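Local coordinates for protein probable tagatose 6-phosphate kinase (Sinorhizobium meliloti, PDB 3TXV) that probably acts in carbohydrate metabolism, possibly as a tagatose-6-phosphate kinase, and belongs to the GatZ/KbaZ-like family related to tagatose-bisphosphate aldolase subunits, at residues M38-R43 and D421-C426; P31-A36 and P290-A295; L49-C54 and I285-P290. One frame throughout, in Å; residues are numbered along the deposited sequence.

Interaction 1: residues M38-R43 and D421-C426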
loop_
_atom_site.group_PDB
_atom_site.type_symbol
_atom_site.label_atom_id
_atom_site.label_comp_id
_atom_site.label_asym_id
_atom_site.label_seq_id
_atom_site.Cartn_x
_atom_site.Cartn_y
_atom_site.Cartn_z
HETATM N N MSE A 38 9.894 5.008 -7.209
HETATM C CA MSE A 38 11.310 5.302 -7.173
HETATM C C MSE A 38 11.618 6.600 -7.951
HETATM O O MSE A 38 12.143 7.537 -7.377
HETATM C CB MSE A 38 12.130 4.107 -7.656
HETATM C CG MSE A 38 12.297 2.992 -6.631
HETATM SE SE MSE A 38 12.680 1.449 -7.675
HETATM C CE MSE A 38 13.491 0.220 -6.430
ATOM N N LEU A 39 11.224 6.677 -9.224
ATOM C CA LEU A 39 11.483 7.854 -10.062
ATOM C C LEU A 39 11.133 9.182 -9.402
ATOM O O LEU A 39 11.850 10.171 -9.570
ATOM C CB LEU A 39 10.803 7.740 -11.433
ATOM C CG LEU A 39 11.405 6.715 -12.427
ATOM C CD1 LEU A 39 10.643 6.647 -13.738
ATOM C CD2 LEU A 39 12.897 6.954 -12.716
ATOM N N ARG A 40 10.047 9.224 -8.646
ATOM C CA ARG A 40 9.686 10.463 -7.981
ATOM C C ARG A 40 10.640 10.746 -6.824
ATOM O O ARG A 40 11.172 11.866 -6.707
ATOM C CB ARG A 40 8.225 10.434 -7.542
ATOM C CG ARG A 40 7.867 11.407 -6.435
ATOM C CD ARG A 40 7.983 12.832 -6.846
ATOM N NE ARG A 40 7.360 13.031 -8.145
ATOM C CZ ARG A 40 6.982 14.209 -8.626
ATOM N NH1 ARG A 40 7.151 15.308 -7.908
ATOM N NH2 ARG A 40 6.422 14.285 -9.823
ATOM N N ALA A 41 10.872 9.747 -5.972
ATOM C CA ALA A 41 11.869 9.881 -4.918
ATOM C C ALA A 41 13.195 10.425 -5.477
ATOM O O ALA A 41 13.733 11.400 -4.955
ATOM C CB ALA A 41 12.082 8.573 -4.218
ATOM N N HIS A 42 13.627 9.943 -6.613
ATOM C CA HIS A 42 14.856 10.399 -7.174
ATOM C C HIS A 42 14.783 11.880 -7.402
ATOM O O HIS A 42 15.722 12.585 -7.189
ATOM C CB HIS A 42 15.073 9.719 -8.495
ATOM C CG HIS A 42 16.510 9.517 -8.835
ATOM N ND1 HIS A 42 16.925 8.689 -9.851
ATOM C CD2 HIS A 42 17.629 10.022 -8.277
ATOM C CE1 HIS A 42 18.239 8.698 -9.907
ATOM N NE2 HIS A 42 18.688 9.502 -8.966
ATOM N N ARG A 43 13.639 12.366 -7.803
ATOM C CA ARG A 43 13.457 13.776 -8.029
ATOM C C ARG A 43 13.680 14.486 -6.725
ATOM O O ARG A 43 14.056 15.622 -6.715
ATOM C CB ARG A 43 12.118 14.061 -8.555
ATOM N N ASP A 421 1.518 14.380 -5.064
ATOM C CA ASP A 421 0.822 15.012 -3.944
ATOM C C ASP A 421 1.338 14.519 -2.599
ATOM O O ASP A 421 1.311 15.252 -1.622
ATOM C CB ASP A 421 -0.703 14.842 -4.035
ATOM C CG ASP A 421 -1.305 15.466 -5.302
ATOM O OD1 ASP A 421 -0.859 16.561 -5.729
ATOM O OD2 ASP A 421 -2.243 14.842 -5.862
ATOM N N TYR A 422 1.817 13.282 -2.553
ATOM C CA TYR A 422 2.306 12.722 -1.306
ATOM C C TYR A 422 3.638 13.342 -0.937
ATOM O O TYR A 422 3.843 13.731 0.213
ATOM C CB TYR A 422 2.340 11.192 -1.335
ATOM C CG TYR A 422 0.947 10.618 -1.181
ATOM C CD1 TYR A 422 0.133 10.408 -2.291
ATOM C CD2 TYR A 422 0.422 10.324 0.076
ATOM C CE1 TYR A 422 -1.151 9.904 -2.164
ATOM C CE2 TYR A 422 -0.885 9.820 0.214
ATOM C CZ TYR A 422 -1.659 9.613 -0.916
ATOM O OH TYR A 422 -2.943 9.119 -0.816
ATOM N N PHE A 423 4.526 13.494 -1.905
ATOM C CA PHE A 423 5.780 14.132 -1.601
ATOM C C PHE A 423 5.584 15.626 -1.333
ATOM O O PHE A 423 6.305 16.222 -0.540
ATOM C CB PHE A 423 6.794 13.870 -2.700
ATOM C CG PHE A 423 7.269 12.462 -2.735
ATOM C CD1 PHE A 423 8.400 12.081 -2.027
ATOM C CD2 PHE A 423 6.569 11.490 -3.453
ATOM C CE1 PHE A 423 8.840 10.749 -2.065
ATOM C CE2 PHE A 423 6.995 10.163 -3.473
ATOM C CZ PHE A 423 8.128 9.800 -2.785
ATOM N N ALA A 424 4.589 16.227 -1.964
ATOM C CA ALA A 424 4.321 17.628 -1.711
ATOM C C ALA A 424 3.963 17.847 -0.244
ATOM O O ALA A 424 4.283 18.891 0.350
ATOM C CB ALA A 424 3.202 18.123 -2.593
ATOM N N ALA A 425 3.291 16.867 0.346
ATOM C CA ALA A 425 2.928 16.988 1.733
ATOM C C ALA A 425 4.124 16.651 2.623
ATOM O O ALA A 425 4.068 16.834 3.822
ATOM C CB ALA A 425 1.744 16.119 2.022
ATOM N N CYS A 426 5.217 16.199 2.007
ATOM C CA CYS A 426 6.463 15.821 2.713
ATOM C C CYS A 426 7.704 16.512 2.144
ATOM O O CYS A 426 8.620 16.878 2.885
ATOM C CB CYS A 426 6.675 14.307 2.663
ATOM S SG CYS A 426 5.296 13.338 3.347
#

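Interaction 2: residues P31-A36 and P290-A295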
loop_
_atom_site.group_PDB
_atom_site.type_symbol
_atom_site.label_atom_id
_atom_site.label_comp_id
_atom_site.label_asym_id
_atom_site.label_seq_id
_atom_site.Cartn_x
_atom_site.Cartn_y
_atom_site.Cartn_z
ATOM N N PRO A 31 4.963 -3.652 -10.199
ATOM C CA PRO A 31 6.259 -3.238 -10.786
ATOM C C PRO A 31 6.283 -1.794 -11.300
ATOM O O PRO A 31 7.240 -1.063 -11.012
ATOM C CB PRO A 31 6.449 -4.200 -11.960
ATOM C CG PRO A 31 5.280 -5.164 -11.931
ATOM C CD PRO A 31 4.622 -5.031 -10.580
ATOM N N LEU A 32 5.255 -1.372 -12.050
ATOM C CA LEU A 32 5.235 -0.009 -12.546
ATOM C C LEU A 32 4.986 1.020 -11.468
ATOM O O LEU A 32 5.515 2.120 -11.555
ATOM C CB LEU A 32 4.238 0.171 -13.660
ATOM C CG LEU A 32 4.652 -0.476 -14.969
ATOM C CD1 LEU A 32 3.406 -0.697 -15.838
ATOM C CD2 LEU A 32 5.697 0.369 -15.704
ATOM N N VAL A 33 4.187 0.695 -10.453
ATOM C CA VAL A 33 4.040 1.626 -9.334
ATOM C C VAL A 33 5.382 1.739 -8.576
ATOM O O VAL A 33 5.809 2.825 -8.215
ATOM C CB VAL A 33 2.871 1.264 -8.358
ATOM C CG1 VAL A 33 2.848 2.221 -7.136
ATOM C CG2 VAL A 33 1.547 1.294 -9.063
ATOM N N ILE A 34 6.070 0.631 -8.365
ATOM C CA ILE A 34 7.335 0.732 -7.677
ATOM C C ILE A 34 8.322 1.624 -8.474
ATOM O O ILE A 34 8.855 2.608 -7.922
ATOM C CB ILE A 34 7.907 -0.662 -7.342
ATOM C CG1 ILE A 34 7.115 -1.272 -6.185
ATOM C CG2 ILE A 34 9.373 -0.566 -6.934
ATOM C CD1 ILE A 34 6.885 -2.749 -6.345
ATOM N N GLU A 35 8.530 1.286 -9.759
ATOM C CA GLU A 35 9.354 2.061 -10.693
ATOM C C GLU A 35 8.988 3.524 -10.607
ATOM O O GLU A 35 9.858 4.380 -10.503
ATOM C CB GLU A 35 9.136 1.542 -12.111
ATOM C CG GLU A 35 9.887 2.260 -13.280
ATOM C CD GLU A 35 9.858 1.409 -14.568
ATOM O OE1 GLU A 35 9.371 0.241 -14.519
ATOM O OE2 GLU A 35 10.332 1.872 -15.623
ATOM N N ALA A 36 7.692 3.805 -10.622
ATOM C CA ALA A 36 7.198 5.174 -10.560
ATOM C C ALA A 36 7.450 5.844 -9.211
ATOM O O ALA A 36 7.782 7.027 -9.138
ATOM C CB ALA A 36 5.732 5.196 -10.893
ATOM N N PRO A 290 -3.931 1.748 -2.988
ATOM C CA PRO A 290 -5.013 1.601 -3.927
ATOM C C PRO A 290 -5.135 2.777 -4.830
ATOM O O PRO A 290 -5.387 2.667 -5.985
ATOM C CB PRO A 290 -6.190 1.492 -3.011
ATOM C CG PRO A 290 -5.669 0.782 -1.869
ATOM C CD PRO A 290 -4.215 0.974 -1.790
ATOM N N GLY A 291 -4.900 3.934 -4.298
ATOM C CA GLY A 291 -4.912 5.091 -5.126
ATOM C C GLY A 291 -3.877 4.984 -6.206
ATOM O O GLY A 291 -3.956 5.691 -7.138
ATOM N N LEU A 292 -2.880 4.141 -6.077
ATOM C CA LEU A 292 -1.767 4.241 -6.964
ATOM C C LEU A 292 -1.988 3.329 -8.103
ATOM O O LEU A 292 -1.598 3.606 -9.179
ATOM C CB LEU A 292 -0.511 3.814 -6.251
ATOM C CG LEU A 292 -0.012 4.789 -5.232
ATOM C CD1 LEU A 292 0.974 4.177 -4.399
ATOM C CD2 LEU A 292 0.567 5.883 -5.929
ATOM N N THR A 293 -2.606 2.206 -7.842
ATOM C CA THR A 293 -2.970 1.247 -8.890
ATOM C C THR A 293 -4.319 1.587 -9.508
ATOM O O THR A 293 -4.629 1.182 -10.638
ATOM C CB THR A 293 -3.078 -0.148 -8.331
ATOM O OG1 THR A 293 -3.764 -0.096 -7.058
ATOM C CG2 THR A 293 -1.695 -0.775 -8.185
ATOM N N PHE A 294 -5.140 2.305 -8.750
ATOM C CA PHE A 294 -6.335 2.871 -9.315
ATOM C C PHE A 294 -5.944 3.762 -10.528
ATOM O O PHE A 294 -6.424 3.531 -11.630
ATOM C CB PHE A 294 -7.109 3.635 -8.234
ATOM C CG PHE A 294 -8.329 4.333 -8.739
ATOM C CD1 PHE A 294 -8.224 5.576 -9.357
ATOM C CD2 PHE A 294 -9.580 3.734 -8.621
ATOM C CE1 PHE A 294 -9.372 6.233 -9.861
ATOM C CE2 PHE A 294 -10.712 4.363 -9.090
ATOM C CZ PHE A 294 -10.623 5.627 -9.709
ATOM N N ALA A 295 -5.061 4.741 -10.335
ATOM C CA ALA A 295 -4.591 5.589 -11.436
ATOM C C ALA A 295 -3.919 4.788 -12.594
ATOM O O ALA A 295 -4.170 5.052 -13.804
ATOM C CB ALA A 295 -3.669 6.622 -10.912
#

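Interaction 3: residues L49-C54 and I285-P290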
loop_
_atom_site.group_PDB
_atom_site.type_symbol
_atom_site.label_atom_id
_atom_site.label_comp_id
_atom_site.label_asym_id
_atom_site.label_seq_id
_atom_site.Cartn_x
_atom_site.Cartn_y
_atom_site.Cartn_z
ATOM N N LEU A 49 9.989 4.674 0.634
ATOM C CA LEU A 49 9.505 3.636 1.532
ATOM C C LEU A 49 8.603 2.656 0.777
ATOM O O LEU A 49 7.506 3.015 0.323
ATOM C CB LEU A 49 8.768 4.289 2.692
ATOM C CG LEU A 49 8.149 3.420 3.760
ATOM C CD1 LEU A 49 9.141 2.421 4.301
ATOM C CD2 LEU A 49 7.692 4.329 4.852
ATOM N N ILE A 50 9.056 1.421 0.615
ATOM C CA ILE A 50 8.173 0.416 0.034
ATOM C C ILE A 50 7.797 -0.713 1.014
ATOM O O ILE A 50 8.667 -1.340 1.639
ATOM C CB ILE A 50 8.719 -0.142 -1.254
ATOM C CG1 ILE A 50 8.876 0.982 -2.238
ATOM C CG2 ILE A 50 7.747 -1.145 -1.837
ATOM C CD1 ILE A 50 9.953 0.704 -3.251
ATOM N N GLU A 51 6.489 -0.966 1.115
ATOM C CA GLU A 51 5.936 -1.859 2.135
ATOM C C GLU A 51 5.252 -3.084 1.523
ATOM O O GLU A 51 4.704 -3.009 0.447
ATOM C CB GLU A 51 4.948 -1.089 3.022
ATOM C CG GLU A 51 5.515 0.166 3.654
ATOM C CD GLU A 51 5.216 0.232 5.139
ATOM O OE1 GLU A 51 5.152 -0.859 5.768
ATOM O OE2 GLU A 51 5.041 1.363 5.682
ATOM N N ALA A 52 5.308 -4.210 2.217
ATOM C CA ALA A 52 4.551 -5.400 1.864
ATOM C C ALA A 52 3.750 -5.850 3.105
ATOM O O ALA A 52 4.137 -5.497 4.212
ATOM C CB ALA A 52 5.499 -6.464 1.409
ATOM N N THR A 53 2.639 -6.577 2.936
ATOM C CA THR A 53 1.819 -7.052 4.095
ATOM C C THR A 53 2.017 -8.525 4.403
ATOM O O THR A 53 2.271 -9.305 3.511
ATOM C CB THR A 53 0.252 -6.858 3.948
ATOM O OG1 THR A 53 -0.168 -7.136 2.612
ATOM C CG2 THR A 53 -0.218 -5.479 4.359
ATOM N N CYS A 54 1.858 -8.889 5.671
ATOM C CA CYS A 54 1.962 -10.259 6.156
ATOM C C CYS A 54 1.456 -11.254 5.144
ATOM O O CYS A 54 2.213 -12.125 4.690
ATOM C CB CYS A 54 1.167 -10.408 7.461
ATOM S SG CYS A 54 -0.664 -9.862 7.377
ATOM N N ILE A 285 3.241 9.434 8.672
ATOM C CA ILE A 285 3.453 8.340 7.744
ATOM C C ILE A 285 2.112 8.073 7.122
ATOM O O ILE A 285 1.123 7.823 7.834
ATOM C CB ILE A 285 3.944 7.078 8.419
ATOM C CG1 ILE A 285 5.369 7.282 8.952
ATOM C CG2 ILE A 285 3.859 5.946 7.448
ATOM C CD1 ILE A 285 5.678 6.441 10.113
ATOM N N LEU A 286 2.106 8.148 5.792
ATOM C CA LEU A 286 0.923 8.129 4.961
ATOM C C LEU A 286 0.966 6.902 4.100
ATOM O O LEU A 286 1.751 6.833 3.166
ATOM C CB LEU A 286 0.939 9.356 4.052
ATOM C CG LEU A 286 0.858 10.685 4.787
ATOM C CD1 LEU A 286 1.473 11.770 3.948
ATOM C CD2 LEU A 286 -0.610 10.999 5.144
ATOM N N LYS A 287 0.082 5.966 4.316
ATOM C CA LYS A 287 0.088 4.804 3.481
ATOM C C LYS A 287 -0.855 4.945 2.319
ATOM O O LYS A 287 -2.022 5.188 2.486
ATOM C CB LYS A 287 -0.336 3.610 4.297
ATOM C CG LYS A 287 0.675 3.149 5.276
ATOM C CD LYS A 287 0.407 1.739 5.697
ATOM C CE LYS A 287 1.545 0.836 5.376
ATOM N NZ LYS A 287 1.989 0.067 6.527
ATOM N N VAL A 288 -0.338 4.826 1.122
ATOM C CA VAL A 288 -1.184 4.839 -0.015
ATOM C C VAL A 288 -0.848 3.593 -0.726
ATOM O O VAL A 288 0.267 3.221 -0.773
ATOM C CB VAL A 288 -0.867 6.008 -0.862
ATOM C CG1 VAL A 288 0.544 6.013 -1.192
ATOM C CG2 VAL A 288 -1.729 6.051 -2.055
ATOM N N GLY A 289 -1.856 2.939 -1.264
ATOM C CA GLY A 289 -1.703 1.827 -2.159
ATOM C C GLY A 289 -2.668 1.867 -3.310
ATOM O O GLY A 289 -2.302 2.009 -4.431
ATOM N N PRO A 290 -3.931 1.748 -2.988
ATOM C CA PRO A 290 -5.013 1.601 -3.927
ATOM C C PRO A 290 -5.135 2.777 -4.830
ATOM O O PRO A 290 -5.387 2.667 -5.985
ATOM C CB PRO A 290 -6.190 1.492 -3.011
ATOM C CG PRO A 290 -5.669 0.782 -1.869
ATOM C CD PRO A 290 -4.215 0.974 -1.790
#

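Interaction 1: residues M38-R43 and D421-C426
Arg-40 lays the aliphatic root of its side chain over one face of the Phe-423 ring, a good example of how a long polar residue can serve two neighbours at once. CG does the touching: it sits 3.3 Å from Phe-423 CD2 and equally near CE2, above that side of the ring, while Arg-40 CD follows at 3.9 Å from CD2. The two side chains run past one another in opposite senses. With CG of Arg-40 trans to its backbone N (chi1 159°), the chain leaves its helix toward the ring, then bends at the next two torsions. The guanidinium is carried beyond the aromatic, its plane 31° from that of the ring, and the contact is left to CG and CD.

Helix 31-43 follows the first strand of a (beta/alpha)8 barrel, and the C-terminal helix 407-424 packs on the outside of that barrel against helix 31-43 and helix 272-280; Phe-423 further rests on Pro-24 of strand 23-26. The charged end of Arg-40 stays with the C-terminal helix, where NH2 forms a salt bridge with Asp-416 and a weak hydrogen bond to Gln-420. At the far end of the ring, Phe-423 CZ lies 4.4 Å from Ala-41 CB, and the backbone N of Ala-41 approaches obliquely at 4.2 Å from CZ.

Interaction 2: residues P31-A36 and P290-A295
Val-33 projects toward Leu-292 and Thr-293 where two outer helices of the (beta/alpha)8 barrel meet: helix 31-43, which follows the first strand, and helix 290-310, which follows the eighth. Their closest CA atoms, those of Val-33 and Leu-292, are 6.8 Å apart, and the side chains of Val-33, Leu-292 and Thr-293 fill the space between them. From CB, which is directed at the opposite helix, the valine forks. One branch, CG1, is trans to the backbone N (chi1 175°) and reaches the Leu-292 side chain, lying 3.8 Å from its CB and 3.9 Å from its CD1. The other, CG2, turns to the next residue and meets the methyl CG2 of Thr-293 at 3.9 Å; the carbonyl O of Leu-292 is as close to it. Val-33 crosses both partners at roughly a right angle.

Ile-26 of strand 23-26 touches both Val-33 and Leu-292, which ties this buried apolar cluster to the barrel wall, and Leu-419 of the C-terminal helix also packs on Leu-292. Thr-293 divides its two branches by polarity: CG2 goes to the valine, whereas OG1 is hydrogen-bonded to OD2 of Asp-355.

Interaction 3: residues L49-C54 and I285-P290
Glu-51 and Lys-287 meet because their torsions bend both chains into the barrel interior. In each, CG is trans to the carbonyl carbon; the glutamate then kinks at its second torsion (chi2 -132°), while the lysine stays extended until its last two torsions, 120° and 128°, swing CE and NZ across to the carboxylate. The side chains cross at about a right angle. NZ of Lys-287 comes to rest above the carboxylate plane of Glu-51, at 3.4 Å from OE1 and at the same distance from OE2; Glu-51 CD is 3.5 Å from Lys-287 NZ. This is a salt bridge, but its hydrogen bond, from NZ to OE1, is weak, as the approach over the carboxylate face would suggest. CE of Lys-287 lies alongside, 3.5 Å from Glu-51 OE2.

The contact spans the closure of the (beta/alpha)8 barrel: strands 48-53 and 283-288 both neighbour the first strand, 23-26, whose Ser-25 OG is hydrogen-bonded to Glu-51 OE2. That oxygen also forms a salt bridge with Lys-127, while Lys-287 NZ pairs with Glu-263 and Asp-94. Lys-287 touches His-265, which with His-95 and Glu-178 may form a vacant metal site, a possibility consistent with the aldolase-related family.

Glu-51 and Lys-287 thus each have more than one partner of opposite charge. The electrostatic attraction between them is probably one term in that buried network, in which both groups are also held by other strands.

The three contacts sample the inside of one barrel (interaction 3) and its helical surround (interactions 1 and 2). Interaction 3 lies near the centre of the chain, among the buried charges beside the possible metal site. The centres of interactions 2 and 3 are about 11 Å apart, and those of interactions 1 and 3 about 14 Å. Interactions 1 and 2 use successive parts of helix 31-43, their centres about 13 Å apart, and each sets it against a different later helix. Pro-290 belongs to both interactions 2 and 3, at the step from the eighth strand into its helix. Packing completes the connection: Ile-34 CG2 lies 3.9 Å from Ile-50 CD1, and Tyr-422 OH 3.5 Å from Val-288 CG2.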